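PDB 6YIG: calcium-binding EF hand family protein from Arabidopsis thaliana, which probably serves as an endocytic adaptor of the TPLATE complex, its N-terminal EH domain binding calcium through an EF-hand loop. Local coordinates for residues Q45-I50 with R72-A77. Numbering follows the deposited sequence. Where two conformers were deposited one is given.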
loop_
_atom_site.group_PDB
_atom_site.type_symbol
_atom_site.label_atom_id
_atom_site.label_comp_id
_atom_site.label_asym_id
_atom_site.label_seq_id
_atom_site.Cartn_x
_atom_site.Cartn_y
_atom_site.Cartn_z
ATOM N N GLN A 45 4.498 -13.081 3.633
ATOM C CA GLN A 45 4.684 -13.419 2.231
ATOM C C GLN A 45 3.928 -12.456 1.332
ATOM O O GLN A 45 4.460 -11.983 0.323
ATOM C CB GLN A 45 4.218 -14.858 1.955
ATOM C CG GLN A 45 5.107 -15.894 2.562
ATOM C CD GLN A 45 4.580 -16.409 3.881
ATOM O OE1 GLN A 45 3.918 -15.687 4.654
ATOM N NE2 GLN A 45 4.877 -17.676 4.160
ATOM N N VAL A 46 2.670 -12.162 1.682
ATOM C CA VAL A 46 1.870 -11.255 0.874
ATOM C C VAL A 46 2.461 -9.855 0.935
ATOM O O VAL A 46 2.570 -9.160 -0.093
ATOM C CB VAL A 46 0.409 -11.298 1.349
ATOM C CG1 VAL A 46 -0.404 -10.176 0.742
ATOM C CG2 VAL A 46 -0.222 -12.638 1.013
ATOM N N LEU A 47 2.885 -9.415 2.131
ATOM C CA LEU A 47 3.430 -8.065 2.254
ATOM C C LEU A 47 4.742 -7.929 1.493
ATOM O O LEU A 47 5.016 -6.879 0.909
ATOM C CB LEU A 47 3.617 -7.704 3.720
ATOM C CG LEU A 47 2.314 -7.540 4.503
ATOM C CD1 LEU A 47 2.591 -7.432 5.983
ATOM C CD2 LEU A 47 1.554 -6.344 3.958
ATOM N N ALA A 48 5.564 -8.986 1.475
ATOM C CA ALA A 48 6.763 -8.971 0.647
ATOM C C ALA A 48 6.422 -8.806 -0.828
ATOM O O ALA A 48 7.072 -8.036 -1.545
ATOM C CB ALA A 48 7.570 -10.257 0.847
ATOM N N GLN A 49 5.393 -9.513 -1.303
ATOM C CA GLN A 49 5.016 -9.415 -2.708
ATOM C C GLN A 49 4.478 -8.029 -3.030
ATOM O O GLN A 49 4.784 -7.478 -4.088
ATOM C CB GLN A 49 3.989 -10.493 -3.059
ATOM C CG GLN A 49 3.655 -10.584 -4.537
ATOM C CD GLN A 49 2.831 -11.837 -4.880
ATOM O OE1 GLN A 49 1.631 -11.755 -5.115
ATOM N NE2 GLN A 49 3.483 -12.987 -4.916
ATOM N N ILE A 50 3.709 -7.440 -2.111
ATOM C CA ILE A 50 3.194 -6.087 -2.304
ATOM C C ILE A 50 4.331 -5.077 -2.341
ATOM O O ILE A 50 4.359 -4.203 -3.211
ATOM C CB ILE A 50 2.159 -5.765 -1.208
ATOM C CG1 ILE A 50 0.881 -6.564 -1.473
ATOM C CG2 ILE A 50 1.846 -4.289 -1.164
ATOM C CD1 ILE A 50 -0.108 -6.554 -0.387
ATOM N N ARG A 72 -3.679 -0.061 -1.908
ATOM C CA ARG A 72 -4.717 -0.691 -2.713
ATOM C C ARG A 72 -4.527 -2.196 -2.764
ATOM O O ARG A 72 -5.494 -2.953 -2.658
ATOM C CB ARG A 72 -4.728 -0.113 -4.131
ATOM C CG ARG A 72 -5.134 1.331 -4.196
ATOM C CD ARG A 72 -5.100 1.899 -5.621
ATOM N NE ARG A 72 -5.555 3.291 -5.584
ATOM C CZ ARG A 72 -4.752 4.354 -5.608
ATOM N NH1 ARG A 72 -3.445 4.232 -5.747
ATOM N NH2 ARG A 72 -5.273 5.558 -5.500
ATOM N N LEU A 73 -3.295 -2.649 -2.955
ATOM C CA LEU A 73 -3.046 -4.085 -2.967
ATOM C C LEU A 73 -3.355 -4.695 -1.612
ATOM O O LEU A 73 -3.840 -5.837 -1.547
ATOM C CB LEU A 73 -1.613 -4.342 -3.380
ATOM C CG LEU A 73 -1.296 -4.021 -4.831
ATOM C CD1 LEU A 73 0.205 -4.108 -5.087
ATOM C CD2 LEU A 73 -2.067 -4.919 -5.789
ATOM N N VAL A 74 -3.050 -3.983 -0.521
ATOM C CA VAL A 74 -3.415 -4.463 0.811
ATOM C C VAL A 74 -4.928 -4.622 0.939
ATOM O O VAL A 74 -5.414 -5.629 1.465
ATOM C CB VAL A 74 -2.834 -3.559 1.911
ATOM C CG1 VAL A 74 -3.488 -3.843 3.253
ATOM C CG2 VAL A 74 -1.330 -3.726 1.977
ATOM N N THR A 75 -5.705 -3.660 0.458
ATOM C CA THR A 75 -7.154 -3.833 0.487
ATOM C C THR A 75 -7.590 -5.080 -0.266
ATOM O O THR A 75 -8.435 -5.849 0.215
ATOM C CB THR A 75 -7.835 -2.597 -0.098
ATOM O OG1 THR A 75 -7.488 -1.500 0.739
ATOM C CG2 THR A 75 -9.360 -2.769 -0.156
ATOM N N VAL A 76 -7.066 -5.286 -1.476
ATOM C CA VAL A 76 -7.442 -6.483 -2.226
ATOM C C VAL A 76 -7.097 -7.737 -1.432
ATOM O O VAL A 76 -7.904 -8.668 -1.334
ATOM C CB VAL A 76 -6.774 -6.467 -3.614
ATOM C CG1 VAL A 76 -7.039 -7.766 -4.342
ATOM C CG2 VAL A 76 -7.270 -5.265 -4.411
ATOM N N ALA A 77 -5.906 -7.772 -0.825
ATOM C CA ALA A 77 -5.531 -8.940 -0.023
ATOM C C ALA A 77 -6.422 -9.094 1.205
ATOM O O ALA A 77 -6.719 -10.228 1.620
ATOM C CB ALA A 77 -4.064 -8.850 0.382
#
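Ile50 reaches across to Leu73 and Val74 and supplies the largest share of the 213 Å² buried between helix segments 45-50 and 72-77. Its CG1 lies 3.8 Å from Leu73 CB, and the two side chains run past each other in opposite directions. Farther along the same branch, CD1 meets Val74 CG2 at 3.9 Å, here with the side chains crossing at about a right angle. That methyl also comes within 3.9 Å of Val74 N, so it packs on the backbone of the second helix as well as on a side chain. The torsions account for this double contact: CG1 is set opposite the carbonyl carbon (chi1 -72°), and an extended chi2 of 169° carries CD1 outward to Val74. Were Ile50 replaced by an alanine, CG1, CG2 and CD1 would go, and buried Leu73 and Val74 would probably be left facing a gap beside CB and CG2 respectively. One turn earlier, Val46 CG1 touches Ala77 CB at 3.9 Å; Leu47 CD2 makes a looser approach, 4.4 Å from Val74 CG2. No hydrogen bond crosses the interface; the side-chain contacts are all between apolar groups.

The backbone geometry matches this pairing. The segment axes come within 10.4 Å and are roughly antiparallel, at 148°. The CA atoms of Ile50 and Leu73 are 6.6 Å apart, whereas those of Val46 and Ala77 are 7.8 Å apart, so the helices diverge toward the latter pair. The contact thereby joins helices 44-54 and 64-78, which flank the sodium-bound loop in the second helix-loop-helix unit of the EH domain. Phe37 of helix 30-37 packs on Leu47 and Val74, while Ala91 of helix 85-93 touches Leu73; beyond the helices' loop-side ends, strand 61-62 pairs antiparallel with strand 28-29 of the calcium-binding EF-hand.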